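Local coordinates for Fe-regulated protein B (Neisseria meningitidis, PDB 4AIP) that is a TonB-dependent transporter that carries iron across the outer membrane and may, like its family, act in siderophore uptake, at residues K77-M85 against I138-V147; Y226-N234 against V711-H719. All blocks are in the same frame, centred on the assembly; numbering follows the deposited sequence.

Contact 1: residues K77-M85 against I138-V147; sequences KDESTATDM and IVDPALVKVV
The carbonyl oxygen of P141 is gripped by two donors. K77 NZ donates to P141 O at 2.9 Å, nearly along the C=O axis (162°). The backbone N of V144 bonds to the same P141 O at 3.0 Å and closes a turn within 138-147. To get there, the K77 chain is extended at first and then bends at chi3 (85°), which brings the ammonium group to P141 O. Just before this turn, the N of A142 donates to D140 OD1 at 2.9 Å, an Asx turn.

The other half of the contact is apolar and centres on M85. Its chain folds at chi2 (-63°) and places the methyl end among three valines. M85 CE lies 3.5 Å from V139 CG1 and 3.7 Å from V147 CG2. M85 and V147 meet tip to tip. V144 CG1 is slightly farther from M85 CE, at 4.0 Å. Nearer the backbone, M85 CG rests against I138 CG2 at 3.6 Å. Between the polar and apolar halves, the ring of P141 abuts the backbone, with P141 CG 3.7 Å from D84 CA.

Both segments belong to the plug domain of a TonB-dependent receptor. D84 caps helix 85-88 through E87 N, and L88 of that helix touches K77 and P141. Barrel strands flank the contact: D78 pairs with R188 on strand 185-194, T83 bonds R735 on strand 733-741, and D140 N bonds D273 on strand 264-276.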
loop_
_atom_site.group_PDB
_atom_site.type_symbol
_atom_site.label_atom_id
_atom_site.label_comp_id
_atom_site.label_asym_id
_atom_site.label_seq_id
_atom_site.Cartn_x
_atom_site.Cartn_y
_atom_site.Cartn_z
ATOM N N LYS B 77 23.277 2.794 -17.947
ATOM C CA LYS B 77 22.079 3.229 -17.186
ATOM C C LYS B 77 22.356 3.432 -15.661
ATOM O O LYS B 77 21.797 4.379 -15.000
ATOM C CB LYS B 77 20.981 2.184 -17.403
ATOM C CG LYS B 77 19.601 2.682 -17.344
ATOM C CD LYS B 77 18.654 1.480 -17.443
ATOM C CE LYS B 77 18.458 0.878 -15.990
ATOM N NZ LYS B 77 18.135 -0.577 -16.134
ATOM N N ASP B 78 23.249 2.592 -15.097
ATOM C CA ASP B 78 23.563 2.761 -13.678
ATOM C C ASP B 78 24.365 4.026 -13.409
ATOM O O ASP B 78 24.480 4.432 -12.232
ATOM C CB ASP B 78 24.369 1.588 -13.122
ATOM C CG ASP B 78 23.537 0.314 -12.907
ATOM O OD1 ASP B 78 22.266 0.352 -12.886
ATOM O OD2 ASP B 78 24.235 -0.712 -12.779
ATOM N N GLU B 79 24.932 4.634 -14.473
ATOM C CA GLU B 79 25.693 5.875 -14.303
ATOM C C GLU B 79 24.850 7.109 -14.575
ATOM O O GLU B 79 25.324 8.253 -14.520
ATOM C CB GLU B 79 26.912 5.875 -15.201
ATOM C CG GLU B 79 27.894 4.746 -14.879
ATOM C CD GLU B 79 28.950 4.576 -15.934
ATOM O OE1 GLU B 79 28.937 5.316 -16.958
ATOM O OE2 GLU B 79 29.806 3.680 -15.747
ATOM N N SER B 80 23.594 6.861 -14.922
ATOM C CA SER B 80 22.659 7.925 -15.269
ATOM C C SER B 80 21.751 8.195 -14.091
ATOM O O SER B 80 21.587 7.357 -13.213
ATOM C CB SER B 80 21.792 7.469 -16.424
ATOM O OG SER B 80 20.729 8.422 -16.583
ATOM N N THR B 81 21.081 9.325 -14.125
ATOM C CA THR B 81 20.241 9.802 -13.043
ATOM C C THR B 81 18.805 9.742 -13.554
ATOM O O THR B 81 17.875 10.036 -12.804
ATOM C CB THR B 81 20.715 11.230 -12.838
ATOM O OG1 THR B 81 20.916 11.548 -11.439
ATOM C CG2 THR B 81 19.917 12.218 -13.533
ATOM N N ALA B 82 18.615 9.357 -14.822
ATOM C CA ALA B 82 17.267 9.366 -15.445
ATOM C C ALA B 82 16.353 8.284 -14.841
ATOM O O ALA B 82 16.819 7.211 -14.434
ATOM C CB ALA B 82 17.391 9.190 -17.003
ATOM N N THR B 83 15.061 8.558 -14.794
ATOM C CA THR B 83 14.125 7.618 -14.265
ATOM C C THR B 83 12.977 7.433 -15.242
ATOM O O THR B 83 11.915 6.964 -14.850
ATOM C CB THR B 83 13.567 8.131 -12.965
ATOM O OG1 THR B 83 13.211 9.489 -13.117
ATOM C CG2 THR B 83 14.586 8.036 -11.860
ATOM N N ASP B 84 13.155 7.883 -16.484
ATOM C CA ASP B 84 12.208 7.575 -17.569
ATOM C C ASP B 84 12.917 7.521 -18.909
ATOM O O ASP B 84 14.046 8.056 -19.031
ATOM C CB ASP B 84 10.991 8.513 -17.606
ATOM C CG ASP B 84 11.364 10.017 -17.706
ATOM O OD1 ASP B 84 12.517 10.411 -18.033
ATOM O OD2 ASP B 84 10.453 10.837 -17.454
ATOM N N MET B 85 12.276 6.859 -19.878
ATOM C CA MET B 85 12.845 6.696 -21.215
ATOM C C MET B 85 13.197 8.055 -21.827
ATOM O O MET B 85 14.255 8.194 -22.427
ATOM C CB MET B 85 11.891 5.870 -22.123
ATOM C CG MET B 85 11.822 4.362 -21.651
ATOM S SD MET B 85 13.462 3.534 -21.804
ATOM C CE MET B 85 13.076 1.841 -21.421
ATOM N N ILE B 138 4.718 3.807 -21.659
ATOM C CA ILE B 138 6.141 3.658 -21.858
ATOM C C ILE B 138 6.727 3.052 -20.619
ATOM O O ILE B 138 6.528 3.543 -19.505
ATOM C CB ILE B 138 6.811 4.980 -22.238
ATOM C CG1 ILE B 138 6.075 5.552 -23.450
ATOM C CG2 ILE B 138 8.363 4.754 -22.510
ATOM C CD1 ILE B 138 6.416 7.030 -23.808
ATOM N N VAL B 139 7.449 1.963 -20.858
ATOM C CA VAL B 139 7.970 1.117 -19.820
ATOM C C VAL B 139 8.936 1.967 -18.977
ATOM O O VAL B 139 9.492 2.906 -19.450
ATOM C CB VAL B 139 8.678 -0.069 -20.476
ATOM C CG1 VAL B 139 9.845 0.458 -21.296
ATOM C CG2 VAL B 139 9.115 -1.096 -19.429
ATOM N N ASP B 140 9.105 1.555 -17.737
ATOM C CA ASP B 140 9.975 2.125 -16.749
ATOM C C ASP B 140 11.373 1.524 -16.962
ATOM O O ASP B 140 11.521 0.310 -16.925
ATOM C CB ASP B 140 9.419 1.632 -15.418
ATOM C CG ASP B 140 10.078 2.251 -14.198
ATOM O OD1 ASP B 140 11.334 2.503 -14.139
ATOM O OD2 ASP B 140 9.292 2.475 -13.229
ATOM N N PRO B 141 12.407 2.359 -17.104
ATOM C CA PRO B 141 13.742 1.840 -17.430
ATOM C C PRO B 141 14.352 1.124 -16.249
ATOM O O PRO B 141 15.385 0.416 -16.376
ATOM C CB PRO B 141 14.560 3.114 -17.739
ATOM C CG PRO B 141 13.800 4.240 -17.054
ATOM C CD PRO B 141 12.334 3.827 -17.155
ATOM N N ALA B 142 13.747 1.311 -15.085
ATOM C CA ALA B 142 14.249 0.599 -13.897
ATOM C C ALA B 142 14.111 -0.910 -14.133
ATOM O O ALA B 142 14.964 -1.667 -13.720
ATOM C CB ALA B 142 13.493 1.038 -12.631
ATOM N N LEU B 143 13.070 -1.334 -14.854
ATOM C CA LEU B 143 12.928 -2.757 -15.224
ATOM C C LEU B 143 13.967 -3.289 -16.245
ATOM O O LEU B 143 14.198 -4.522 -16.338
ATOM C CB LEU B 143 11.514 -3.038 -15.732
ATOM C CG LEU B 143 10.383 -2.663 -14.788
ATOM C CD1 LEU B 143 9.046 -2.545 -15.542
ATOM C CD2 LEU B 143 10.279 -3.706 -13.663
ATOM N N VAL B 144 14.610 -2.396 -17.001
ATOM C CA VAL B 144 15.183 -2.867 -18.255
ATOM C C VAL B 144 16.670 -3.087 -18.184
ATOM O O VAL B 144 17.323 -2.477 -17.357
ATOM C CB VAL B 144 14.740 -1.976 -19.505
ATOM C CG1 VAL B 144 13.334 -1.536 -19.365
ATOM C CG2 VAL B 144 15.542 -0.751 -19.619
ATOM N N LYS B 145 17.209 -3.984 -19.009
ATOM C CA LYS B 145 18.658 -4.129 -19.075
ATOM C C LYS B 145 19.249 -3.600 -20.344
ATOM O O LYS B 145 20.399 -3.243 -20.355
ATOM C CB LYS B 145 19.122 -5.563 -18.840
ATOM C CG LYS B 145 19.333 -6.382 -20.056
ATOM C CD LYS B 145 18.972 -7.828 -19.808
ATOM C CE LYS B 145 19.490 -8.737 -20.902
ATOM N NZ LYS B 145 20.948 -8.927 -20.909
ATOM N N VAL B 146 18.490 -3.582 -21.425
ATOM C CA VAL B 146 18.918 -2.982 -22.680
ATOM C C VAL B 146 17.727 -2.337 -23.376
ATOM O O VAL B 146 16.564 -2.780 -23.223
ATOM C CB VAL B 146 19.548 -4.011 -23.649
ATOM C CG1 VAL B 146 20.988 -4.284 -23.277
ATOM C CG2 VAL B 146 18.843 -5.323 -23.639
ATOM N N VAL B 147 18.037 -1.252 -24.088
ATOM C CA VAL B 147 17.135 -0.631 -25.040
ATOM C C VAL B 147 17.855 -0.590 -26.374
ATOM O O VAL B 147 19.043 -0.253 -26.446
ATOM C CB VAL B 147 16.722 0.781 -24.598
ATOM C CG1 VAL B 147 15.669 1.312 -25.490
ATOM C CG2 VAL B 147 16.192 0.745 -23.168
#

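Contact 2: residues Y226-N234 against V711-H719; sequences YEAGKGFRN and VFNKFYYPH
This is a loop-to-loop contact at one rim of the TonB-dependent beta-barrel, where G229, K230 and F232 meet N713 and F715. Segment 226-234 belongs to the connection between strands 212-223 and 246-259. Segment 711-719 belongs to the one between strands 702-709 and 733-741. The length of both connections and the usual topology of the family are consistent with extracellular loops.

The backbones come very close at G229, whose CA is 3.7 Å from F715 CA. With no side chain in between, G229 CA can also make a C-H...O contact to K714 O at 3.3 Å. Next to it, K230 N donates a hydrogen bond to N713 O at 2.8 Å. The N713 side chain lies alongside: its ND2 is 3.7 Å from K230 CB, while its OD1 is taken by the backbone N of R732.

A type II turn from G229 to F232 then carries F232 over to F715. The two side chains cross at about a right angle, and their ring planes are inclined at 64°, an oblique pair. With chi1 at 180°, F715 swings its ring away from its own backbone N and alongside the 229-232 turn. There the F232 CB stands over one face of the F715 ring, 3.9 Å from its centroid, in a CH-pi contact.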
loop_
_atom_site.group_PDB
_atom_site.type_symbol
_atom_site.label_atom_id
_atom_site.label_comp_id
_atom_site.label_asym_id
_atom_site.label_seq_id
_atom_site.Cartn_x
_atom_site.Cartn_y
_atom_site.Cartn_z
ATOM N N TYR B 226 5.672 18.990 -11.615
ATOM C CA TYR B 226 6.946 19.528 -12.033
ATOM C C TYR B 226 6.847 21.000 -12.391
ATOM O O TYR B 226 5.820 21.473 -12.881
ATOM C CB TYR B 226 7.555 18.718 -13.195
ATOM C CG TYR B 226 6.897 18.923 -14.533
ATOM C CD1 TYR B 226 5.810 18.147 -14.920
ATOM C CD2 TYR B 226 7.369 19.901 -15.417
ATOM C CE1 TYR B 226 5.204 18.309 -16.139
ATOM C CE2 TYR B 226 6.756 20.087 -16.668
ATOM C CZ TYR B 226 5.668 19.277 -17.017
ATOM O OH TYR B 226 5.026 19.455 -18.212
ATOM N N GLU B 227 7.941 21.704 -12.128
ATOM C CA GLU B 227 8.073 23.104 -12.460
ATOM C C GLU B 227 8.633 23.218 -13.887
ATOM O O GLU B 227 9.679 22.664 -14.189
ATOM C CB GLU B 227 9.004 23.749 -11.452
ATOM C CG GLU B 227 9.198 25.238 -11.574
ATOM C CD GLU B 227 9.932 25.815 -10.363
ATOM O OE1 GLU B 227 9.604 25.419 -9.220
ATOM O OE2 GLU B 227 10.821 26.673 -10.574
ATOM N N ALA B 228 7.921 23.904 -14.775
ATOM C CA ALA B 228 8.455 24.182 -16.122
ATOM C C ALA B 228 9.544 25.260 -16.070
ATOM O O ALA B 228 9.791 25.865 -15.017
ATOM C CB ALA B 228 7.368 24.585 -17.031
ATOM N N GLY B 229 10.202 25.482 -17.199
ATOM C CA GLY B 229 11.235 26.491 -17.294
ATOM C C GLY B 229 10.721 27.897 -17.037
ATOM O O GLY B 229 9.520 28.158 -16.884
ATOM N N LYS B 230 11.658 28.820 -17.015
ATOM C CA LYS B 230 11.391 30.190 -16.614
ATOM C C LYS B 230 10.416 31.000 -17.483
ATOM O O LYS B 230 10.592 31.134 -18.687
ATOM C CB LYS B 230 12.700 30.913 -16.506
ATOM C CG LYS B 230 12.535 32.323 -16.135
ATOM C CD LYS B 230 13.742 33.042 -16.530
ATOM C CE LYS B 230 13.931 34.141 -15.568
ATOM N NZ LYS B 230 14.756 35.139 -16.239
ATOM N N GLY B 231 9.400 31.549 -16.838
ATOM C CA GLY B 231 8.363 32.277 -17.529
ATOM C C GLY B 231 7.036 31.558 -17.528
ATOM O O GLY B 231 6.018 32.186 -17.762
ATOM N N PHE B 232 7.046 30.247 -17.271
ATOM C CA PHE B 232 5.814 29.479 -17.162
ATOM C C PHE B 232 5.035 29.869 -15.928
ATOM O O PHE B 232 5.573 30.005 -14.836
ATOM C CB PHE B 232 6.045 27.954 -17.177
ATOM C CG PHE B 232 4.774 27.145 -16.979
ATOM C CD1 PHE B 232 3.857 26.995 -18.026
ATOM C CD2 PHE B 232 4.477 26.566 -15.745
ATOM C CE1 PHE B 232 2.674 26.278 -17.862
ATOM C CE2 PHE B 232 3.288 25.862 -15.567
ATOM C CZ PHE B 232 2.381 25.714 -16.637
ATOM N N ARG B 233 3.742 30.015 -16.126
ATOM C CA ARG B 233 2.863 30.443 -15.088
ATOM C C ARG B 233 1.551 29.685 -15.290
ATOM O O ARG B 233 1.035 29.564 -16.405
ATOM C CB ARG B 233 2.803 31.970 -15.147
ATOM C CG ARG B 233 1.695 32.716 -14.463
ATOM C CD ARG B 233 1.964 34.224 -14.722
ATOM N NE ARG B 233 0.767 35.077 -14.867
ATOM C CZ ARG B 233 0.068 35.275 -15.996
ATOM N NH1 ARG B 233 0.396 34.664 -17.139
ATOM N NH2 ARG B 233 -0.989 36.083 -15.977
ATOM N N ASN B 234 1.045 29.121 -14.202
ATOM C CA ASN B 234 0.045 28.084 -14.326
ATOM C C ASN B 234 -1.421 28.391 -14.108
ATOM O O ASN B 234 -2.194 27.437 -14.122
ATOM C CB ASN B 234 0.387 26.833 -13.480
ATOM C CG ASN B 234 0.229 27.062 -11.971
ATOM O OD1 ASN B 234 -0.480 27.961 -11.522
ATOM N ND2 ASN B 234 0.911 26.250 -11.182
ATOM N N VAL B 711 20.036 22.884 -17.350
ATOM C CA VAL B 711 20.799 23.937 -16.667
ATOM C C VAL B 711 20.200 25.353 -16.713
ATOM O O VAL B 711 20.190 26.007 -15.679
ATOM C CB VAL B 711 22.248 24.059 -17.146
ATOM C CG1 VAL B 711 23.046 24.880 -16.105
ATOM C CG2 VAL B 711 22.856 22.716 -17.317
ATOM N N PHE B 712 19.727 25.801 -17.887
ATOM C CA PHE B 712 19.314 27.177 -18.062
ATOM C C PHE B 712 17.870 27.380 -17.751
ATOM O O PHE B 712 17.341 28.457 -17.939
ATOM C CB PHE B 712 19.709 27.717 -19.444
ATOM C CG PHE B 712 21.145 27.578 -19.699
ATOM C CD1 PHE B 712 22.073 28.351 -18.967
ATOM C CD2 PHE B 712 21.595 26.627 -20.619
ATOM C CE1 PHE B 712 23.458 28.197 -19.189
ATOM C CE2 PHE B 712 22.972 26.440 -20.863
ATOM C CZ PHE B 712 23.916 27.211 -20.160
ATOM N N ASN B 713 17.231 26.330 -17.238
ATOM C CA ASN B 713 15.815 26.400 -16.888
ATOM C C ASN B 713 14.982 26.863 -18.058
ATOM O O ASN B 713 14.103 27.683 -17.895
ATOM C CB ASN B 713 15.596 27.330 -15.697
ATOM C CG ASN B 713 14.303 27.035 -14.975
ATOM O OD1 ASN B 713 13.809 25.880 -14.944
ATOM N ND2 ASN B 713 13.744 28.073 -14.369
ATOM N N LYS B 714 15.284 26.334 -19.238
ATOM C CA LYS B 714 14.531 26.637 -20.440
ATOM C C LYS B 714 13.007 26.382 -20.347
ATOM O O LYS B 714 12.608 25.280 -20.037
ATOM C CB LYS B 714 15.096 25.827 -21.612
ATOM C CG LYS B 714 15.325 26.691 -22.840
ATOM C CD LYS B 714 14.122 27.388 -23.371
ATOM C CE LYS B 714 14.534 28.362 -24.478
ATOM N NZ LYS B 714 15.659 27.680 -25.233
ATOM N N PHE B 715 12.192 27.384 -20.678
ATOM C CA PHE B 715 10.758 27.236 -20.892
ATOM C C PHE B 715 10.477 26.829 -22.337
ATOM O O PHE B 715 10.719 27.611 -23.267
ATOM C CB PHE B 715 10.025 28.553 -20.559
ATOM C CG PHE B 715 8.508 28.496 -20.763
ATOM C CD1 PHE B 715 7.807 27.277 -20.682
ATOM C CD2 PHE B 715 7.763 29.673 -20.977
ATOM C CE1 PHE B 715 6.418 27.225 -20.853
ATOM C CE2 PHE B 715 6.363 29.611 -21.192
ATOM C CZ PHE B 715 5.705 28.390 -21.106
ATOM N N TYR B 716 9.932 25.632 -22.550
ATOM C CA TYR B 716 9.688 25.171 -23.903
ATOM C C TYR B 716 8.678 24.095 -23.914
ATOM O O TYR B 716 8.492 23.436 -22.858
ATOM C CB TYR B 716 10.977 24.644 -24.552
ATOM C CG TYR B 716 11.451 23.337 -23.956
ATOM C CD1 TYR B 716 12.206 23.319 -22.766
ATOM C CD2 TYR B 716 11.090 22.073 -24.555
ATOM C CE1 TYR B 716 12.660 22.070 -22.220
ATOM C CE2 TYR B 716 11.501 20.828 -23.982
ATOM C CZ TYR B 716 12.290 20.832 -22.847
ATOM O OH TYR B 716 12.697 19.636 -22.276
ATOM N N TYR B 717 8.079 23.894 -25.113
ATOM C CA TYR B 717 7.232 22.728 -25.479
ATOM C C TYR B 717 7.920 21.800 -26.454
ATOM O O TYR B 717 8.345 22.221 -27.507
ATOM C CB TYR B 717 5.874 23.151 -26.073
ATOM C CG TYR B 717 5.073 23.932 -25.055
ATOM C CD1 TYR B 717 4.240 23.273 -24.100
ATOM C CD2 TYR B 717 5.194 25.337 -24.982
ATOM C CE1 TYR B 717 3.522 23.990 -23.185
ATOM C CE2 TYR B 717 4.470 26.060 -24.057
ATOM C CZ TYR B 717 3.645 25.385 -23.151
ATOM O OH TYR B 717 2.950 26.130 -22.216
ATOM N N PRO B 718 8.003 20.500 -26.122
ATOM C CA PRO B 718 8.555 19.560 -27.109
ATOM C C PRO B 718 7.617 19.435 -28.275
ATOM O O PRO B 718 6.428 19.765 -28.177
ATOM C CB PRO B 718 8.593 18.205 -26.342
ATOM C CG PRO B 718 8.626 18.598 -24.897
ATOM C CD PRO B 718 7.695 19.818 -24.848
ATOM N N HIS B 719 8.158 18.885 -29.351
ATOM C CA HIS B 719 7.455 18.765 -30.627
ATOM C C HIS B 719 6.465 17.604 -30.831
ATOM O O HIS B 719 5.470 17.780 -31.542
ATOM C CB HIS B 719 8.426 18.971 -31.794
ATOM C CG HIS B 719 8.877 20.394 -31.904
ATOM N ND1 HIS B 719 9.869 20.808 -32.764
ATOM C CD2 HIS B 719 8.512 21.493 -31.197
ATOM C CE1 HIS B 719 10.085 22.099 -32.591
ATOM N NE2 HIS B 719 9.268 22.538 -31.654
#

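How the contacts relate
The contacts lie at different levels of the transporter. The centre of contact 1, within the plug domain, is about 13 Å from the centre of the chain. That of contact 2, between two barrel loops, is about 24 Å from it. The two contact centres are about 24 Å apart, and their nearest atoms are about 9 Å apart without touching. They share neighbours in the barrel wall: residues of contact 1 touch strands 212-223 and 702-709, which lead into the two loops of contact 2. Neither contact lies at the N8E pocket or at R276, the L-glutamate site of another structure. The bound detergent N8E is about 13 Å from the V139 side chain of contact 1.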